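Local structure of suppressor of fused homolog (Drosophila melanogaster, 6LPH) at residues 104-112 with 228-236; 169-179 with 193-204. The protein probably binds and sequesters transcription factors of the Hedgehog pathway, a task of the whole protein, of which this chain is the N-terminal part. All coordinates share one frame; numbering follows the deposited sequence.

Interaction 1 (104-112 with 228-236)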
loop_
_atom_site.group_PDB
_atom_site.type_symbol
_atom_site.label_atom_id
_atom_site.label_comp_id
_atom_site.label_asym_id
_atom_site.label_seq_id
_atom_site.Cartn_x
_atom_site.Cartn_y
_atom_site.Cartn_z
ATOM N N LEU A 104 0.297 -5.588 2.738
ATOM C CA LEU A 104 0.657 -4.211 2.508
ATOM C C LEU A 104 -0.575 -3.344 2.234
ATOM O O LEU A 104 -1.499 -3.773 1.508
ATOM C CB LEU A 104 1.553 -4.119 1.276
ATOM C CG LEU A 104 2.907 -4.853 1.426
ATOM C CD1 LEU A 104 3.642 -4.901 0.094
ATOM C CD2 LEU A 104 3.773 -4.179 2.496
ATOM N N THR A 105 -0.590 -2.138 2.808
ATOM C CA THR A 105 -1.548 -1.118 2.389
ATOM C C THR A 105 -0.840 0.184 1.957
ATOM O O THR A 105 0.350 0.390 2.250
ATOM C CB THR A 105 -2.649 -0.830 3.428
ATOM O OG1 THR A 105 -2.136 0.016 4.453
ATOM C CG2 THR A 105 -3.192 -2.153 4.091
ATOM N N PHE A 106 -1.567 1.048 1.258
ATOM C CA PHE A 106 -0.967 2.312 0.823
ATOM C C PHE A 106 -2.107 3.322 0.674
ATOM O O PHE A 106 -3.209 2.957 0.246
ATOM C CB PHE A 106 -0.219 2.076 -0.480
ATOM C CG PHE A 106 0.450 3.316 -1.077
ATOM C CD1 PHE A 106 1.421 4.039 -0.357
ATOM C CD2 PHE A 106 0.162 3.705 -2.379
ATOM C CE1 PHE A 106 2.076 5.136 -0.905
ATOM C CE2 PHE A 106 0.838 4.813 -2.965
ATOM C CZ PHE A 106 1.777 5.534 -2.216
ATOM N N ARG A 107 -1.872 4.550 1.129
ATOM C CA ARG A 107 -2.880 5.619 0.994
ATOM C C ARG A 107 -2.325 6.715 0.112
ATOM O O ARG A 107 -1.286 7.337 0.415
ATOM C CB ARG A 107 -3.308 6.167 2.336
ATOM C CG ARG A 107 -4.018 5.081 3.194
ATOM C CD ARG A 107 -4.468 5.627 4.527
ATOM N NE ARG A 107 -5.002 4.553 5.377
ATOM C CZ ARG A 107 -6.263 4.109 5.325
ATOM N NH1 ARG A 107 -7.155 4.684 4.479
ATOM N NH2 ARG A 107 -6.667 3.131 6.148
ATOM N N LEU A 108 -3.013 6.959 -0.980
ATOM C CA LEU A 108 -2.470 7.887 -1.986
ATOM C C LEU A 108 -3.377 9.114 -2.209
ATOM O O LEU A 108 -4.523 8.980 -2.646
ATOM C CB LEU A 108 -2.210 7.129 -3.277
ATOM C CG LEU A 108 -1.847 8.013 -4.499
ATOM C CD1 LEU A 108 -0.513 8.711 -4.291
ATOM C CD2 LEU A 108 -1.831 7.157 -5.772
ATOM N N ALA A 109 -2.852 10.306 -1.910
ATOM C CA ALA A 109 -3.625 11.547 -2.008
ATOM C C ALA A 109 -4.058 11.788 -3.448
ATOM O O ALA A 109 -3.292 11.564 -4.391
ATOM C CB ALA A 109 -2.815 12.742 -1.478
ATOM N N LYS A 110 -5.314 12.194 -3.614
ATOM C CA LYS A 110 -5.816 12.548 -4.921
ATOM C C LYS A 110 -5.128 13.826 -5.300
ATOM O O LYS A 110 -4.905 14.692 -4.454
ATOM C CB LYS A 110 -7.345 12.731 -4.913
ATOM C CG LYS A 110 -8.091 11.441 -4.564
ATOM C CD LYS A 110 -9.551 11.534 -4.940
ATOM C CE LYS A 110 -10.299 10.347 -4.356
ATOM N NZ LYS A 110 -11.771 10.462 -4.570
ATOM N N THR A 111 -4.780 13.937 -6.570
ATOM C CA THR A 111 -4.116 15.124 -7.084
ATOM C C THR A 111 -5.132 16.267 -7.260
ATOM O O THR A 111 -6.343 16.037 -7.196
ATOM C CB THR A 111 -3.474 14.806 -8.438
ATOM O OG1 THR A 111 -4.487 14.332 -9.334
ATOM C CG2 THR A 111 -2.389 13.741 -8.284
ATOM N N GLU A 112 -4.648 17.492 -7.478
ATOM C CA GLU A 112 -5.549 18.620 -7.754
ATOM C C GLU A 112 -6.397 18.352 -8.994
ATOM O O GLU A 112 -7.605 18.625 -9.001
ATOM C CB GLU A 112 -4.790 19.950 -7.882
ATOM C CG GLU A 112 -4.640 20.699 -6.561
ATOM C CD GLU A 112 -3.673 20.023 -5.594
ATOM O OE1 GLU A 112 -4.111 19.578 -4.502
ATOM O OE2 GLU A 112 -2.469 19.928 -5.933
ATOM N N ASP A 228 -3.563 12.450 10.224
ATOM C CA ASP A 228 -3.668 11.320 11.160
ATOM C C ASP A 228 -3.390 9.959 10.532
ATOM O O ASP A 228 -2.784 9.080 11.168
ATOM C CB ASP A 228 -5.101 11.256 11.657
ATOM C CG ASP A 228 -5.204 11.290 13.121
ATOM O OD1 ASP A 228 -4.519 10.459 13.775
ATOM O OD2 ASP A 228 -5.991 12.153 13.625
ATOM N N TRP A 229 -3.848 9.769 9.291
ATOM C CA TRP A 229 -3.752 8.450 8.657
ATOM C C TRP A 229 -2.612 8.278 7.707
ATOM O O TRP A 229 -2.596 7.302 6.947
ATOM C CB TRP A 229 -5.042 8.116 7.930
ATOM C CG TRP A 229 -6.189 7.758 8.830
ATOM C CD1 TRP A 229 -6.297 7.930 10.215
ATOM C CD2 TRP A 229 -7.473 7.206 8.409
ATOM N NE1 TRP A 229 -7.522 7.516 10.659
ATOM C CE2 TRP A 229 -8.280 7.067 9.629
ATOM C CE3 TRP A 229 -8.019 6.827 7.180
ATOM C CZ2 TRP A 229 -9.579 6.556 9.597
ATOM C CZ3 TRP A 229 -9.330 6.303 7.163
ATOM C CH2 TRP A 229 -10.084 6.182 8.341
ATOM N N LEU A 230 -1.657 9.213 7.745
ATOM C CA LEU A 230 -0.387 9.091 7.006
ATOM C C LEU A 230 -0.614 8.838 5.510
ATOM O O LEU A 230 -0.107 7.888 4.933
ATOM C CB LEU A 230 0.515 8.020 7.650
ATOM C CG LEU A 230 1.050 8.386 9.049
ATOM C CD1 LEU A 230 1.668 7.188 9.771
ATOM C CD2 LEU A 230 2.025 9.560 8.993
ATOM N N VAL A 231 -1.406 9.702 4.891
ATOM C CA VAL A 231 -1.641 9.619 3.472
ATOM C C VAL A 231 -0.392 10.128 2.755
ATOM O O VAL A 231 0.167 11.171 3.114
ATOM C CB VAL A 231 -2.879 10.454 3.080
ATOM C CG1 VAL A 231 -3.015 10.584 1.552
ATOM C CG2 VAL A 231 -4.134 9.838 3.709
ATOM N N THR A 232 0.039 9.388 1.747
ATOM C CA THR A 232 1.171 9.837 0.912
ATOM C C THR A 232 0.731 10.758 -0.233
ATOM O O THR A 232 -0.129 10.372 -1.032
ATOM C CB THR A 232 1.881 8.624 0.302
ATOM O OG1 THR A 232 2.346 7.782 1.357
ATOM C CG2 THR A 232 3.065 9.053 -0.606
ATOM N N ASN A 233 1.329 11.964 -0.299
ATOM C CA ASN A 233 1.077 12.917 -1.375
ATOM C C ASN A 233 2.343 13.015 -2.248
ATOM O O ASN A 233 3.350 13.560 -1.811
ATOM C CB ASN A 233 0.697 14.306 -0.805
ATOM C CG ASN A 233 0.733 15.398 -1.863
ATOM O OD1 ASN A 233 0.631 15.130 -3.061
ATOM N ND2 ASN A 233 0.914 16.654 -1.416
ATOM N N MET A 234 2.304 12.451 -3.451
ATOM C CA MET A 234 3.516 12.378 -4.310
ATOM C C MET A 234 4.038 13.750 -4.742
ATOM O O MET A 234 5.190 13.869 -5.167
ATOM C CB MET A 234 3.287 11.470 -5.527
ATOM C CG MET A 234 2.906 10.026 -5.139
ATOM S SD MET A 234 4.194 9.162 -4.169
ATOM C CE MET A 234 5.491 9.098 -5.407
ATOM N N ASP A 235 3.195 14.771 -4.608
ATOM C CA ASP A 235 3.554 16.136 -4.989
ATOM C C ASP A 235 4.035 16.950 -3.790
ATOM O O ASP A 235 4.224 18.167 -3.908
ATOM C CB ASP A 235 2.333 16.854 -5.613
ATOM C CG ASP A 235 1.840 16.177 -6.871
ATOM O OD1 ASP A 235 2.684 15.812 -7.724
ATOM O OD2 ASP A 235 0.607 16.019 -7.019
ATOM N N ARG A 236 4.211 16.303 -2.638
ATOM C CA ARG A 236 4.684 17.034 -1.449
ATOM C C ARG A 236 6.025 17.713 -1.714
ATOM O O ARG A 236 6.946 17.098 -2.249
ATOM C CB ARG A 236 4.830 16.125 -0.224
ATOM C CG ARG A 236 4.525 16.911 1.013
ATOM C CD ARG A 236 4.936 16.373 2.364
ATOM N NE ARG A 236 5.216 14.945 2.543
ATOM C CZ ARG A 236 6.234 14.533 3.315
ATOM N NH1 ARG A 236 6.486 13.245 3.532
ATOM N NH2 ARG A 236 7.035 15.444 3.876
HETATM O O HOH W 1 0.607 6.003 2.697
HETATM O O HOH W 2 -0.469 12.114 -4.667
#
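R107 O takes the shortest direct polar bond of this contact, from T232 N at 2.8 Å. A109 N donates a hydrogen bond to T232 O at 2.9 Å, almost straight at 178°. Both bonds belong to a single beta bridge between L108 and T232. Through it the end of strand 97-109 meets the irregular loop 228-236, in the SUFU family region of the chain. Water 1 adds a second link: it accepts from R107 N, donates to L230 O and bonds T232 OG1, which also has a partner at G198.

R107 runs extended from CG to NE and crosses W229 obliquely. W229 CE3 sits over one face of the guanidinium, offset toward its rim, and R107 NH1 is 3.6 Å from it. The two planes are 52° apart, so this is not a parallel stack. The guanidinium also forms a salt bridge with D178 and hydrogen bonds with Q195, Q180 and H71.

V231 CG1 lies anti to its own N (chi1 170°), which brings it to A109 CB at 3.7 Å. F106 and T232 meet at about a right angle, with CE1 3.5 Å from OG1. Further along, L108 CD1 touches M234 CG. N233 OD1 accepts from D235 N in an Asx turn, within a type I turn from N233 to R236. Water 2 joins the strand end to this turn, donating to A109 O at 2.9 Å and accepting from M234 N.

Interaction 2 (169-179 with 193-204); sequences KLQNLLVAQDP and FCQIVGVFDDEL
F200 lays one ring face against the aliphatic part of K169. K169 CB sits 4.0 Å from the ring centroid, 24° off the normal, in a CH-pi contact. L170 meets the same ring obliquely, with CD2 3.5 Å from F200 CD2. An alanine in place of F200 would probably leave the K169 chain free to turn and open a gap beside L170 CD2.

Beyond this corner the two strands pair antiparallel. L174 and V197 form a hydrogen-bonded pair with two bonds of 2.8 Å, L174 N to V197 O and V197 N to L174 O. A176 and Q195 repeat the pattern. V199 N bonds N172 O. D178 N to F193 O closes the far end.

One face of the sheet carries L173, V175 and I196. L173 CD2 lies 3.2 Å from I196 CG2, shorter than usual and so perhaps doubtful. I196 chi1 (-92°) is away from a staggered position, and its CD1 touches V175 CG2. The other face carries L174, V197 and V199. L174 CG meets V199 CG1 at 3.7 Å, the two side chains at about a right angle, and A207, V215 and L216 of helix 201-219 also pack on L174.

D178 OD1 and Q195 OE1 are both acceptors and do not bond each other; their partners include T105 and R107 of strand 97-109. F200 is the N-cap residue of helix 201-219, and its N donates to E203 OE2 at 2.9 Å, a straight bond of 175°. This is an antiparallel beta hairpin of strands 172-186 and 189-199 in the mixed sheet, whose second strand runs on into helix 201-219.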
loop_
_atom_site.group_PDB
_atom_site.type_symbol
_atom_site.label_atom_id
_atom_site.label_comp_id
_atom_site.label_asym_id
_atom_site.label_seq_id
_atom_site.Cartn_x
_atom_site.Cartn_y
_atom_site.Cartn_z
ATOM N N LYS A 169 9.651 13.896 -4.881
ATOM C CA LYS A 169 10.672 13.812 -3.832
ATOM C C LYS A 169 10.430 12.596 -2.916
ATOM O O LYS A 169 11.205 12.343 -1.991
ATOM C CB LYS A 169 10.639 15.093 -2.996
ATOM C CG LYS A 169 11.015 16.314 -3.801
ATOM C CD LYS A 169 10.646 17.602 -3.097
ATOM C CE LYS A 169 10.911 18.796 -4.009
ATOM N NZ LYS A 169 12.365 18.977 -4.259
ATOM N N LEU A 170 9.357 11.849 -3.155
ATOM C CA LEU A 170 9.112 10.636 -2.322
ATOM C C LEU A 170 9.752 9.361 -2.919
ATOM O O LEU A 170 9.159 8.731 -3.812
ATOM C CB LEU A 170 7.613 10.457 -2.039
ATOM C CG LEU A 170 6.902 11.648 -1.398
ATOM C CD1 LEU A 170 5.517 11.227 -0.955
ATOM C CD2 LEU A 170 7.664 12.207 -0.196
ATOM N N GLN A 171 10.949 9.001 -2.419
ATOM C CA GLN A 171 11.793 7.912 -2.955
ATOM C C GLN A 171 12.022 6.769 -2.003
ATOM O O GLN A 171 12.796 5.861 -2.329
ATOM C CB GLN A 171 13.244 8.352 -3.162
ATOM C CG GLN A 171 13.504 9.762 -3.547
ATOM C CD GLN A 171 13.227 9.888 -4.971
ATOM O OE1 GLN A 171 12.096 9.694 -5.359
ATOM N NE2 GLN A 171 14.251 10.148 -5.780
ATOM N N ASN A 172 11.441 6.840 -0.813
ATOM C CA ASN A 172 11.708 5.860 0.237
ATOM C C ASN A 172 10.450 5.680 1.029
ATOM O O ASN A 172 9.466 6.425 0.822
ATOM C CB ASN A 172 12.865 6.354 1.142
ATOM C CG ASN A 172 14.180 6.516 0.378
ATOM O OD1 ASN A 172 14.594 7.640 0.057
ATOM N ND2 ASN A 172 14.827 5.421 0.076
ATOM N N LEU A 173 10.445 4.674 1.917
ATOM C CA LEU A 173 9.217 4.261 2.563
ATOM C C LEU A 173 9.426 4.097 4.028
ATOM O O LEU A 173 10.492 3.655 4.443
ATOM C CB LEU A 173 8.760 2.882 2.034
ATOM C CG LEU A 173 8.576 2.904 0.512
ATOM C CD1 LEU A 173 8.583 1.500 -0.049
ATOM C CD2 LEU A 173 7.300 3.681 0.182
ATOM N N LEU A 174 8.413 4.445 4.819
ATOM C CA LEU A 174 8.349 3.980 6.232
ATOM C C LEU A 174 7.157 3.094 6.333
ATOM O O LEU A 174 6.291 3.157 5.466
ATOM C CB LEU A 174 8.218 5.127 7.265
ATOM C CG LEU A 174 9.314 6.194 7.218
ATOM C CD1 LEU A 174 9.151 7.254 8.331
ATOM C CD2 LEU A 174 10.668 5.495 7.301
ATOM N N VAL A 175 7.109 2.280 7.403
ATOM C CA VAL A 175 6.025 1.325 7.634
ATOM C C VAL A 175 5.252 1.681 8.908
ATOM O O VAL A 175 5.825 1.805 9.988
ATOM C CB VAL A 175 6.536 -0.133 7.727
ATOM C CG1 VAL A 175 5.370 -1.118 7.929
ATOM C CG2 VAL A 175 7.326 -0.492 6.472
ATOM N N ALA A 176 3.946 1.890 8.747
ATOM C CA ALA A 176 3.064 2.228 9.862
ATOM C C ALA A 176 1.963 1.192 9.959
ATOM O O ALA A 176 1.749 0.417 9.012
ATOM C CB ALA A 176 2.466 3.632 9.664
ATOM N N GLN A 177 1.282 1.151 11.107
ATOM C CA GLN A 177 0.113 0.304 11.220
ATOM C C GLN A 177 -1.014 1.026 10.480
ATOM O O GLN A 177 -1.208 2.214 10.682
ATOM C CB GLN A 177 -0.289 0.083 12.672
ATOM C CG GLN A 177 -1.477 -0.873 12.741
ATOM C CD GLN A 177 -1.913 -1.134 14.149
ATOM O OE1 GLN A 177 -1.601 -0.376 15.068
ATOM N NE2 GLN A 177 -2.633 -2.204 14.333
ATOM N N ASP A 178 -1.718 0.319 9.606
ATOM C CA ASP A 178 -2.907 0.877 8.953
ATOM C C ASP A 178 -3.957 1.295 10.008
ATOM O O ASP A 178 -4.443 0.457 10.751
ATOM C CB ASP A 178 -3.492 -0.126 7.922
ATOM C CG ASP A 178 -4.593 0.492 7.077
ATOM O OD1 ASP A 178 -4.389 0.571 5.848
ATOM O OD2 ASP A 178 -5.642 0.921 7.634
ATOM N N PRO A 179 -4.303 2.595 10.064
ATOM C CA PRO A 179 -5.175 3.128 11.117
ATOM C C PRO A 179 -6.603 2.544 11.091
ATOM O O PRO A 179 -7.239 2.430 12.137
ATOM C CB PRO A 179 -5.202 4.646 10.821
ATOM C CG PRO A 179 -4.908 4.751 9.359
ATOM C CD PRO A 179 -3.973 3.612 9.040
ATOM N N PHE A 193 -1.905 -5.262 9.125
ATOM C CA PHE A 193 -1.921 -4.444 7.895
ATOM C C PHE A 193 -0.829 -3.386 7.981
ATOM O O PHE A 193 -0.921 -2.443 8.779
ATOM C CB PHE A 193 -3.325 -3.889 7.620
ATOM C CG PHE A 193 -4.314 -4.977 7.255
ATOM C CD1 PHE A 193 -5.058 -5.655 8.250
ATOM C CD2 PHE A 193 -4.442 -5.383 5.945
ATOM C CE1 PHE A 193 -5.931 -6.698 7.912
ATOM C CE2 PHE A 193 -5.300 -6.431 5.603
ATOM C CZ PHE A 193 -6.048 -7.087 6.575
ATOM N N CYS A 194 0.242 -3.584 7.190
ATOM C CA CYS A 194 1.406 -2.711 7.232
ATOM C C CYS A 194 1.254 -1.641 6.163
ATOM O O CYS A 194 1.373 -1.916 4.954
ATOM C CB CYS A 194 2.692 -3.514 7.003
ATOM S SG CYS A 194 3.051 -4.532 8.447
ATOM N N GLN A 195 0.994 -0.416 6.610
ATOM C CA GLN A 195 0.786 0.674 5.666
ATOM C C GLN A 195 2.111 1.320 5.306
ATOM O O GLN A 195 2.859 1.828 6.163
ATOM C CB GLN A 195 -0.171 1.724 6.219
ATOM C CG GLN A 195 -0.502 2.829 5.215
ATOM C CD GLN A 195 -1.473 3.827 5.785
ATOM O OE1 GLN A 195 -2.583 3.468 6.207
ATOM N NE2 GLN A 195 -1.064 5.086 5.826
ATOM N N ILE A 196 2.376 1.313 4.011
ATOM C CA ILE A 196 3.567 1.922 3.467
ATOM C C ILE A 196 3.327 3.435 3.377
ATOM O O ILE A 196 2.225 3.874 3.014
ATOM C CB ILE A 196 3.896 1.213 2.128
ATOM C CG1 ILE A 196 4.861 0.048 2.368
ATOM C CG2 ILE A 196 4.650 2.076 1.158
ATOM C CD1 ILE A 196 4.667 -0.719 3.630
ATOM N N VAL A 197 4.337 4.231 3.748
ATOM C CA VAL A 197 4.243 5.719 3.714
ATOM C C VAL A 197 5.444 6.270 2.961
ATOM O O VAL A 197 6.570 6.021 3.359
ATOM C CB VAL A 197 4.210 6.329 5.144
ATOM C CG1 VAL A 197 4.081 7.866 5.130
ATOM C CG2 VAL A 197 3.085 5.729 5.950
ATOM N N GLY A 198 5.209 7.035 1.892
ATOM C CA GLY A 198 6.324 7.607 1.137
ATOM C C GLY A 198 6.923 8.757 1.931
ATOM O O GLY A 198 6.195 9.545 2.538
ATOM N N VAL A 199 8.251 8.850 1.936
ATOM C CA VAL A 199 8.971 9.865 2.705
ATOM C C VAL A 199 10.157 10.477 1.921
ATOM O O VAL A 199 10.686 9.882 0.945
ATOM C CB VAL A 199 9.480 9.341 4.086
ATOM C CG1 VAL A 199 8.311 8.970 5.003
ATOM C CG2 VAL A 199 10.438 8.154 3.930
ATOM N N PHE A 200 10.597 11.636 2.403
ATOM C CA PHE A 200 11.758 12.367 1.862
ATOM C C PHE A 200 13.023 11.667 2.322
ATOM O O PHE A 200 13.011 10.822 3.268
ATOM C CB PHE A 200 11.781 13.817 2.403
ATOM C CG PHE A 200 10.896 14.778 1.656
ATOM C CD1 PHE A 200 11.447 15.894 1.026
ATOM C CD2 PHE A 200 9.496 14.598 1.611
ATOM C CE1 PHE A 200 10.628 16.792 0.338
ATOM C CE2 PHE A 200 8.679 15.494 0.918
ATOM C CZ PHE A 200 9.252 16.587 0.269
ATOM N N ASP A 201 14.107 12.013 1.655
ATOM C CA ASP A 201 15.424 11.509 2.014
ATOM C C ASP A 201 15.755 11.808 3.463
ATOM O O ASP A 201 16.261 10.922 4.143
ATOM C CB ASP A 201 16.531 12.116 1.138
ATOM C CG ASP A 201 16.569 11.534 -0.279
ATOM O OD1 ASP A 201 15.660 10.790 -0.693
ATOM O OD2 ASP A 201 17.532 11.854 -1.008
ATOM N N ASP A 202 15.503 13.044 3.928
ATOM C CA ASP A 202 15.863 13.388 5.317
ATOM C C ASP A 202 14.981 12.650 6.333
ATOM O O ASP A 202 15.456 12.243 7.398
ATOM C CB ASP A 202 15.924 14.915 5.581
ATOM C CG ASP A 202 14.591 15.641 5.328
ATOM O OD1 ASP A 202 13.673 15.059 4.717
ATOM O OD2 ASP A 202 14.470 16.823 5.724
ATOM N N GLU A 203 13.712 12.448 5.979
ATOM C CA GLU A 203 12.789 11.667 6.823
ATOM C C GLU A 203 13.290 10.218 6.967
ATOM O O GLU A 203 13.291 9.632 8.076
ATOM C CB GLU A 203 11.357 11.731 6.251
ATOM C CG GLU A 203 10.680 13.083 6.513
ATOM C CD GLU A 203 9.537 13.452 5.568
ATOM O OE1 GLU A 203 9.030 14.592 5.714
ATOM O OE2 GLU A 203 9.130 12.639 4.700
ATOM N N LEU A 204 13.720 9.647 5.843
ATOM C CA LEU A 204 14.284 8.297 5.847
ATOM C C LEU A 204 15.550 8.282 6.699
ATOM O O LEU A 204 15.724 7.415 7.558
ATOM C CB LEU A 204 14.608 7.808 4.426
ATOM C CG LEU A 204 15.479 6.551 4.502
ATOM C CD1 LEU A 204 14.599 5.371 4.890
ATOM C CD2 LEU A 204 16.272 6.300 3.229
HETATM O O HOH W 3 13.591 13.444 -0.961
HETATM O O HOH W 4 12.850 9.847 -0.522
#

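How the interactions relate
Interactions 1 and 2 lie side by side, their centres about 10 Å apart. Strand 97-109 is the parallel neighbour of strand 189-199 in the mixed sheet, so interaction 1 borders the hairpin of interaction 2. Polar side chains join them. T105 OG1 is 2.7 Å from D178 OD1, and R107 NE is 2.8 Å from Q195 OE1; both are probable hydrogen bonds. Loop 228-236 spans both contacts: L230 packs on Q195, V197 and A176, and T232 touches L170. At the other end of this loop, R236 NH2 pairs with E203 OE1 in a salt bridge that links the two interactions, and the R236 side chain touches F200.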